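Solute carrier family 15 member 1 (Mus musculus, PDB 5A9D) probably carries small peptides into intestinal cells together with protons, the part crystallised being its extracellular domain of immunoglobulin-like fold. Local coordinates at residues Thr59-Thr72 with Pro78-Gln90. Sequence-based numbering, arbitrary orientation.
Sequences TTVAHDFEQGHRHT and PSQYRVVKDGLNQ
Backbone pairing joins R70 and T72 to the strand 80-88. T72 and V84 form an antiparallel hydrogen-bonded pair, each N 2.8 Å from the other's O, while R70 N reaches G87 O and D86 N reaches R70 O. Between H69 and H71 the register slips by one residue, a beta bulge; N89 N closes on G68 O, a carbonyl within the type II turn E66-H69.

Three side-chain bonds are added. T72 OG1 donates to the syn lone pair of D86 OD2 at 2.6 Å, and R100 of the second subunit binds both T72 OG1 and D86 OD1, so the carboxylate is gripped from two chains. At the far end, T59 OG1 donates to an in-plane lone pair of S79 O at 3.2 Å, and Y81 OH accepts the N-H of A62 at 2.8 Å, nearly straight at 164°. In Y81 a chi1 of 74° sets CG between the backbone N and the carbonyl carbon, turning the ring toward the loop.

Apolar groups meet that ring on one face and at its edge. V61 CG2 sits squarely over the face, 4.2 Å from the centroid, and T59 CG2 meets the edge. A leucine in place of Y81 would probably leave the A62 N-H without its acceptor and V61 without the flat face it rests on. Further along, V83 CG1 lies 3.7 Å from F65 CE1, and L88 CD2 makes a CH-pi contact over one face of the H69 ring, toward its rim.

Between the two segments charge contributes little: E66 OE1 and K85 NZ form a long salt bridge at 3.7 Å.

Strands 69-76 and 80-88 make a beta hairpin at one side of a four-stranded mixed sheet, strand 4-11 flanking 69-76 on its other side. Strand 58-60 borders the second sheet of this immunoglobulin-like sandwich; Y81 links strand 80-88 to that edge, while F65 of the loop between packs on V83, V5 and I7.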
ATOM      1  N   THR A  59     -18.316  -7.988 -16.337  1.00 63.12           N
ATOM      2  CA  THR A  59     -17.134  -7.129 -16.333  1.00 62.68           C
ATOM      3  C   THR A  59     -15.865  -7.955 -16.134  1.00 64.60           C
ATOM      4  O   THR A  59     -15.807  -8.777 -15.215  1.00 61.27           O
ATOM      5  CB  THR A  59     -17.330  -6.031 -15.261  1.00 70.02           C
ATOM      6  OG1 THR A  59     -18.398  -5.183 -15.675  1.00 77.72           O
ATOM      7  CG2 THR A  59     -16.070  -5.202 -14.978  1.00 66.06           C
ATOM      8  N   THR A  60     -14.840  -7.697 -16.957  1.00 61.92           N
ATOM      9  CA  THR A  60     -13.531  -8.349 -16.867  1.00 60.86           C
ATOM     10  C   THR A  60     -12.603  -7.472 -16.016  1.00 65.05           C
ATOM     11  O   THR A  60     -12.552  -6.257 -16.211  1.00 67.02           O
ATOM     12  CB  THR A  60     -12.953  -8.649 -18.280  1.00 70.81           C
ATOM     13  OG1 THR A  60     -13.937  -9.350 -19.043  1.00 77.74           O
ATOM     14  CG2 THR A  60     -11.682  -9.508 -18.227  1.00 67.48           C
ATOM     15  N   VAL A  61     -11.853  -8.094 -15.099  1.00 59.63           N
ATOM     16  CA  VAL A  61     -10.938  -7.432 -14.166  1.00 58.75           C
ATOM     17  C   VAL A  61      -9.591  -7.082 -14.793  1.00 69.73           C
ATOM     18  O   VAL A  61      -8.979  -7.932 -15.434  1.00 70.20           O
ATOM     19  CB  VAL A  61     -10.780  -8.292 -12.885  1.00 58.59           C
ATOM     20  CG1 VAL A  61      -9.874  -7.625 -11.854  1.00 56.02           C
ATOM     21  CG2 VAL A  61     -12.140  -8.587 -12.281  1.00 57.39           C
ATOM     22  N   ALA A  62      -9.129  -5.826 -14.581  1.00 71.52           N
ATOM     23  CA  ALA A  62      -7.834  -5.295 -15.033  1.00 74.58           C
ATOM     24  C   ALA A  62      -6.777  -5.977 -14.186  1.00 80.78           C
ATOM     25  O   ALA A  62      -6.818  -5.840 -12.962  1.00 79.09           O
ATOM     26  CB  ALA A  62      -7.782  -3.790 -14.815  1.00 76.47           C
ATOM     27  N   HIS A  63      -5.889  -6.770 -14.820  1.00 81.33           N
ATOM     28  CA  HIS A  63      -4.877  -7.594 -14.147  1.00 80.89           C
ATOM     29  C   HIS A  63      -3.845  -6.797 -13.325  1.00 82.88           C
ATOM     30  O   HIS A  63      -2.676  -6.613 -13.694  1.00 83.90           O
ATOM     31  CB  HIS A  63      -4.202  -8.578 -15.119  1.00 84.49           C
ATOM     32  CG  HIS A  63      -5.045  -9.789 -15.367  1.00 88.85           C
ATOM     33  ND1 HIS A  63      -5.547 -10.556 -14.312  1.00 88.66           N
ATOM     34  CD2 HIS A  63      -5.492 -10.307 -16.535  1.00 93.49           C
ATOM     35  CE1 HIS A  63      -6.269 -11.508 -14.877  1.00 89.36           C
ATOM     36  NE2 HIS A  63      -6.263 -11.402 -16.212  1.00 92.58           N
ATOM     37  N   ASP A  64      -4.313  -6.384 -12.162  1.00 76.10           N
ATOM     38  CA  ASP A  64      -3.538  -5.673 -11.182  1.00 73.88           C
ATOM     39  C   ASP A  64      -3.431  -6.555  -9.927  1.00 66.97           C
ATOM     40  O   ASP A  64      -3.970  -6.222  -8.867  1.00 64.42           O
ATOM     41  CB  ASP A  64      -4.068  -4.231 -10.943  1.00 77.51           C
ATOM     42  CG  ASP A  64      -5.291  -4.050 -10.062  1.00 85.04           C
ATOM     43  OD1 ASP A  64      -6.419  -4.205 -10.576  1.00 87.22           O
ATOM     44  OD2 ASP A  64      -5.121  -3.626  -8.897  1.00 86.94           O
ATOM     45  N   PHE A  65      -2.765  -7.732 -10.095  1.00 55.33           N
ATOM     46  CA  PHE A  65      -2.484  -8.626  -8.981  1.00 48.34           C
ATOM     47  C   PHE A  65      -0.998  -8.876  -8.916  1.00 49.25           C
ATOM     48  O   PHE A  65      -0.393  -9.193  -9.929  1.00 52.80           O
ATOM     49  CB  PHE A  65      -3.252  -9.931  -9.072  1.00 47.50           C
ATOM     50  CG  PHE A  65      -4.743  -9.755  -9.002  1.00 45.75           C
ATOM     51  CD1 PHE A  65      -5.383  -9.586  -7.781  1.00 44.91           C
ATOM     52  CD2 PHE A  65      -5.511  -9.761 -10.161  1.00 47.08           C
ATOM     53  CE1 PHE A  65      -6.768  -9.420  -7.722  1.00 46.21           C
ATOM     54  CE2 PHE A  65      -6.887  -9.579 -10.103  1.00 49.41           C
ATOM     55  CZ  PHE A  65      -7.515  -9.435  -8.886  1.00 46.74           C
ATOM     56  N   GLU A  66      -0.400  -8.701  -7.748  1.00 41.09           N
ATOM     57  CA  GLU A  66       1.026  -8.927  -7.557  1.00 39.85           C
ATOM     58  C   GLU A  66       1.276 -10.289  -6.949  1.00 40.42           C
ATOM     59  O   GLU A  66       0.640 -10.657  -5.954  1.00 38.81           O
ATOM     60  CB  GLU A  66       1.647  -7.846  -6.665  1.00 40.98           C
ATOM     61  CG  GLU A  66       1.647  -6.454  -7.245  1.00 54.68           C
ATOM     62  CD  GLU A  66       2.627  -5.540  -6.539  1.00 95.48           C
ATOM     63  OE1 GLU A  66       2.280  -5.007  -5.460  1.00 86.75           O
ATOM     64  OE2 GLU A  66       3.783  -5.450  -7.019  1.00104.24           O
ATOM     65  N   GLN A  67       2.233 -11.027  -7.500  1.00 38.07           N
ATOM     66  CA  GLN A  67       2.567 -12.332  -6.912  1.00 39.04           C
ATOM     67  C   GLN A  67       3.247 -12.133  -5.549  1.00 40.96           C
ATOM     68  O   GLN A  67       3.898 -11.109  -5.319  1.00 38.92           O
ATOM     69  CB  GLN A  67       3.399 -13.221  -7.860  1.00 43.37           C
ATOM     70  CG  GLN A  67       4.571 -12.509  -8.527  1.00 51.73           C
ATOM     71  CD  GLN A  67       4.996 -13.221  -9.774  1.00 65.15           C
ATOM     72  OE1 GLN A  67       5.474 -14.352  -9.735  1.00 66.37           O
ATOM     73  NE2 GLN A  67       4.880 -12.556 -10.910  1.00 50.35           N
ATOM     74  N   GLY A  68       2.977 -13.062  -4.634  1.00 37.78           N
ATOM     75  CA  GLY A  68       3.480 -13.013  -3.269  1.00 37.00           C
ATOM     76  C   GLY A  68       2.652 -12.121  -2.367  1.00 37.66           C
ATOM     77  O   GLY A  68       3.005 -11.930  -1.197  1.00 36.39           O
ATOM     78  N   HIS A  69       1.531 -11.565  -2.909  1.00 32.96           N
ATOM     79  CA  HIS A  69       0.662 -10.656  -2.175  1.00 31.71           C
ATOM     80  C   HIS A  69      -0.774 -11.106  -2.047  1.00 33.61           C
ATOM     81  O   HIS A  69      -1.273 -11.859  -2.889  1.00 33.00           O
ATOM     82  CB  HIS A  69       0.699  -9.253  -2.809  1.00 32.67           C
ATOM     83  CG  HIS A  69       2.041  -8.596  -2.711  1.00 36.58           C
ATOM     84  ND1 HIS A  69       3.122  -9.026  -3.485  1.00 39.80           N
ATOM     85  CD2 HIS A  69       2.436  -7.553  -1.951  1.00 37.46           C
ATOM     86  CE1 HIS A  69       4.136  -8.250  -3.143  1.00 38.91           C
ATOM     87  NE2 HIS A  69       3.766  -7.347  -2.233  1.00 38.51           N
ATOM     88  N   ARG A  70      -1.443 -10.636  -0.994  1.00 30.97           N
ATOM     89  CA  ARG A  70      -2.864 -10.825  -0.751  1.00 32.58           C
ATOM     90  C   ARG A  70      -3.590  -9.607  -1.274  1.00 35.67           C
ATOM     91  O   ARG A  70      -3.031  -8.516  -1.324  1.00 33.55           O
ATOM     92  CB  ARG A  70      -3.205 -10.959   0.730  1.00 33.50           C
ATOM     93  CG  ARG A  70      -2.798 -12.241   1.353  1.00 38.39           C
ATOM     94  CD  ARG A  70      -3.057 -12.125   2.820  1.00 41.76           C
ATOM     95  NE  ARG A  70      -2.774 -13.380   3.496  1.00 44.34           N
ATOM     96  CZ  ARG A  70      -2.775 -13.531   4.813  1.00 62.42           C
ATOM     97  NH1 ARG A  70      -3.087 -12.508   5.608  1.00 43.27           N
ATOM     98  NH2 ARG A  70      -2.482 -14.707   5.349  1.00 51.83           N
ATOM     99  N   HIS A  71      -4.845  -9.804  -1.648  1.00 31.22           N
ATOM    100  CA  HIS A  71      -5.674  -8.750  -2.179  1.00 30.53           C
ATOM    101  C   HIS A  71      -7.098  -8.953  -1.726  1.00 34.17           C
ATOM    102  O   HIS A  71      -7.544 -10.090  -1.579  1.00 32.81           O
ATOM    103  CB  HIS A  71      -5.672  -8.793  -3.721  1.00 30.89           C
ATOM    104  CG  HIS A  71      -4.305  -8.836  -4.346  1.00 34.38           C
ATOM    105  ND1 HIS A  71      -3.576 -10.024  -4.406  1.00 35.83           N
ATOM    106  CD2 HIS A  71      -3.586  -7.848  -4.932  1.00 35.30           C
ATOM    107  CE1 HIS A  71      -2.424  -9.705  -4.979  1.00 35.57           C
ATOM    108  NE2 HIS A  71      -2.391  -8.415  -5.332  1.00 35.65           N
ATOM    109  N   THR A  72      -7.846  -7.853  -1.603  1.00 32.93           N
ATOM    110  CA  THR A  72      -9.282  -7.927  -1.375  1.00 33.68           C
ATOM    111  C   THR A  72      -9.908  -7.393  -2.647  1.00 37.28           C
ATOM    112  O   THR A  72      -9.676  -6.241  -3.000  1.00 36.76           O
ATOM    113  CB  THR A  72      -9.734  -7.139  -0.141  1.00 40.61           C
ATOM    114  OG1 THR A  72      -9.286  -7.858   0.986  1.00 35.82           O
ATOM    115  CG2 THR A  72     -11.286  -7.001  -0.041  1.00 36.72           C
ATOM    116  N   PRO A  78     -23.611  -2.142 -10.286  1.00 67.50           N
ATOM    117  CA  PRO A  78     -23.763  -3.195 -11.307  1.00 66.93           C
ATOM    118  C   PRO A  78     -22.427  -3.656 -11.920  1.00 69.64           C
ATOM    119  O   PRO A  78     -21.928  -3.028 -12.852  1.00 73.35           O
ATOM    120  CB  PRO A  78     -24.638  -2.504 -12.363  1.00 72.31           C
ATOM    121  CG  PRO A  78     -24.384  -0.997 -12.184  1.00 79.16           C
ATOM    122  CD  PRO A  78     -23.538  -0.822 -10.939  1.00 72.37           C
ATOM    123  N   SER A  79     -21.884  -4.774 -11.429  1.00 60.93           N
ATOM    124  CA  SER A  79     -20.613  -5.384 -11.865  1.00 59.28           C
ATOM    125  C   SER A  79     -19.398  -4.422 -11.739  1.00 61.18           C
ATOM    126  O   SER A  79     -18.573  -4.307 -12.653  1.00 63.07           O
ATOM    127  CB  SER A  79     -20.738  -5.992 -13.261  1.00 65.92           C
ATOM    128  OG  SER A  79     -21.700  -7.038 -13.249  1.00 77.21           O
ATOM    129  N   GLN A  80     -19.304  -3.736 -10.587  1.00 53.31           N
ATOM    130  CA  GLN A  80     -18.199  -2.823 -10.266  1.00 52.19           C
ATOM    131  C   GLN A  80     -17.209  -3.550  -9.364  1.00 49.01           C
ATOM    132  O   GLN A  80     -17.583  -4.465  -8.649  1.00 44.70           O
ATOM    133  CB  GLN A  80     -18.715  -1.568  -9.539  1.00 55.22           C
ATOM    134  CG  GLN A  80     -19.877  -0.828 -10.190  1.00 66.24           C
ATOM    135  CD  GLN A  80     -19.522  -0.362 -11.577  1.00 77.83           C
ATOM    136  OE1 GLN A  80     -18.707   0.553 -11.762  1.00 70.81           O
ATOM    137  NE2 GLN A  80     -20.066  -1.016 -12.573  1.00 74.06           N
ATOM    138  N   TYR A  81     -15.956  -3.152  -9.403  1.00 46.19           N
ATOM    139  CA  TYR A  81     -14.933  -3.756  -8.566  1.00 44.29           C
ATOM    140  C   TYR A  81     -13.811  -2.774  -8.260  1.00 47.54           C
ATOM    141  O   TYR A  81     -13.668  -1.759  -8.927  1.00 48.38           O
ATOM    142  CB  TYR A  81     -14.350  -5.053  -9.206  1.00 43.54           C
ATOM    143  CG  TYR A  81     -13.424  -4.800 -10.380  1.00 46.44           C
ATOM    144  CD1 TYR A  81     -13.932  -4.634 -11.672  1.00 51.72           C
ATOM    145  CD2 TYR A  81     -12.045  -4.680 -10.196  1.00 45.66           C
ATOM    146  CE1 TYR A  81     -13.091  -4.335 -12.749  1.00 54.61           C
ATOM    147  CE2 TYR A  81     -11.197  -4.367 -11.262  1.00 47.61           C
ATOM    148  CZ  TYR A  81     -11.724  -4.237 -12.543  1.00 60.39           C
ATOM    149  OH  TYR A  81     -10.915  -3.962 -13.613  1.00 66.12           O
ATOM    150  N   ARG A  82     -13.005  -3.118  -7.258  1.00 42.56           N
ATOM    151  CA  ARG A  82     -11.776  -2.443  -6.895  1.00 42.08           C
ATOM    152  C   ARG A  82     -10.869  -3.481  -6.237  1.00 44.76           C
ATOM    153  O   ARG A  82     -11.312  -4.201  -5.334  1.00 42.90           O
ATOM    154  CB  ARG A  82     -11.993  -1.262  -5.940  1.00 41.66           C
ATOM    155  CG  ARG A  82     -10.662  -0.500  -5.702  1.00 40.79           C
ATOM    156  CD  ARG A  82     -10.728   0.455  -4.534  1.00 48.36           C
ATOM    157  NE  ARG A  82     -11.922   1.300  -4.609  1.00 61.66           N
ATOM    158  CZ  ARG A  82     -11.978   2.476  -5.224  1.00 79.04           C
ATOM    159  NH1 ARG A  82     -10.895   2.980  -5.808  1.00 67.15           N
ATOM    160  NH2 ARG A  82     -13.120   3.153  -5.270  1.00 66.38           N
ATOM    161  N   VAL A  83      -9.613  -3.554  -6.693  1.00 39.70           N
ATOM    162  CA  VAL A  83      -8.620  -4.453  -6.114  1.00 38.27           C
ATOM    163  C   VAL A  83      -7.913  -3.647  -5.039  1.00 42.17           C
ATOM    164  O   VAL A  83      -7.383  -2.594  -5.323  1.00 42.13           O
ATOM    165  CB  VAL A  83      -7.627  -5.050  -7.143  1.00 41.76           C
ATOM    166  CG1 VAL A  83      -6.572  -5.929  -6.457  1.00 39.85           C
ATOM    167  CG2 VAL A  83      -8.364  -5.830  -8.231  1.00 41.71           C
ATOM    168  N   VAL A  84      -7.943  -4.141  -3.797  1.00 39.30           N
ATOM    169  CA  VAL A  84      -7.314  -3.529  -2.626  1.00 38.92           C
ATOM    170  C   VAL A  84      -6.116  -4.416  -2.247  1.00 37.98           C
ATOM    171  O   VAL A  84      -6.236  -5.632  -2.155  1.00 34.99           O
ATOM    172  CB  VAL A  84      -8.359  -3.400  -1.464  1.00 44.21           C
ATOM    173  CG1 VAL A  84      -7.697  -2.986  -0.139  1.00 45.46           C
ATOM    174  CG2 VAL A  84      -9.460  -2.410  -1.842  1.00 45.31           C
ATOM    175  N   LYS A  85      -4.972  -3.801  -2.045  1.00 37.68           N
ATOM    176  CA  LYS A  85      -3.732  -4.476  -1.638  1.00 37.51           C
ATOM    177  C   LYS A  85      -3.777  -4.813  -0.149  1.00 42.36           C
ATOM    178  O   LYS A  85      -4.053  -3.935   0.672  1.00 44.74           O
ATOM    179  CB  LYS A  85      -2.548  -3.561  -1.955  1.00 41.33           C
ATOM    180  CG  LYS A  85      -2.074  -3.725  -3.393  1.00 59.15           C
ATOM    181  CD  LYS A  85      -1.029  -2.672  -3.748  1.00 73.40           C
ATOM    182  CE  LYS A  85      -0.369  -2.971  -5.073  1.00 85.68           C
ATOM    183  NZ  LYS A  85       0.456  -1.825  -5.531  1.00 98.14           N
ATOM    184  N   ASP A  86      -3.553  -6.082   0.202  1.00 37.69           N
ATOM    185  CA  ASP A  86      -3.633  -6.543   1.594  1.00 38.18           C
ATOM    186  C   ASP A  86      -2.285  -6.992   2.187  1.00 43.82           C
ATOM    187  O   ASP A  86      -2.256  -7.653   3.245  1.00 46.06           O
ATOM    188  CB  ASP A  86      -4.648  -7.693   1.735  1.00 39.34           C
ATOM    189  CG  ASP A  86      -6.128  -7.386   1.654  1.00 50.68           C
ATOM    190  OD1 ASP A  86      -6.490  -6.212   1.386  1.00 52.38           O
ATOM    191  OD2 ASP A  86      -6.924  -8.323   1.830  1.00 60.60           O
ATOM    192  N   GLY A  87      -1.200  -6.694   1.494  1.00 37.32           N
ATOM    193  CA  GLY A  87       0.120  -7.057   1.989  1.00 36.53           C
ATOM    194  C   GLY A  87       0.619  -8.430   1.565  1.00 38.17           C
ATOM    195  O   GLY A  87       0.096  -9.041   0.630  1.00 35.17           O
ATOM    196  N   LEU A  88       1.663  -8.897   2.224  1.00 34.11           N
ATOM    197  CA  LEU A  88       2.329 -10.134   1.868  1.00 34.28           C
ATOM    198  C   LEU A  88       1.573 -11.393   2.202  1.00 40.10           C
ATOM    199  O   LEU A  88       0.827 -11.424   3.180  1.00 40.12           O
ATOM    200  CB  LEU A  88       3.719 -10.170   2.492  1.00 35.17           C
ATOM    201  CG  LEU A  88       4.673  -9.043   2.067  1.00 38.27           C
ATOM    202  CD1 LEU A  88       5.969  -9.180   2.800  1.00 40.53           C
ATOM    203  CD2 LEU A  88       5.002  -9.110   0.604  1.00 38.51           C
ATOM    204  N   ASN A  89       1.764 -12.433   1.382  1.00 38.70           N
ATOM    205  CA  ASN A  89       1.177 -13.765   1.593  1.00 40.58           C
ATOM    206  C   ASN A  89       1.722 -14.423   2.849  1.00 47.11           C
ATOM    207  O   ASN A  89       0.992 -15.151   3.513  1.00 46.47           O
ATOM    208  CB  ASN A  89       1.501 -14.681   0.413  1.00 42.69           C
ATOM    209  CG  ASN A  89       0.613 -14.440  -0.753  1.00 46.73           C
ATOM    210  OD1 ASN A  89      -0.345 -13.683  -0.657  1.00 36.83           O
ATOM    211  ND2 ASN A  89       0.948 -15.024  -1.888  1.00 43.41           N
ATOM    212  N   GLN A  90       3.012 -14.189   3.158  1.00 44.60           N
ATOM    213  CA  GLN A  90       3.694 -14.775   4.314  1.00 45.12           C
ATOM    214  C   GLN A  90       4.257 -13.707   5.224  1.00 49.45           C
ATOM    215  O   GLN A  90       4.774 -12.688   4.760  1.00 47.96           O
ATOM    216  CB  GLN A  90       4.832 -15.700   3.832  1.00 47.41           C
ATOM    217  CG  GLN A  90       4.369 -17.079   3.367  1.00 81.12           C
ATOM    218  CD  GLN A  90       4.282 -18.064   4.516  1.00109.08           C
ATOM    219  OE1 GLN A  90       3.329 -18.057   5.308  1.00104.57           O
ATOM    220  NE2 GLN A  90       5.291 -18.923   4.647  1.00101.35           N
TER
HETATM  221  O   HOH W   1      -4.473  -2.293  -6.085  1.00 60.44           O
HETATM  222  O   HOH W   2       4.780 -13.334   0.815  1.00 48.79           O
HETATM  223  O   HOH W   3      -4.123  -9.633   4.923  1.00 44.13           O
HETATM  224  O   HOH W   4      -0.752  -6.341  -1.702  1.00 50.13           O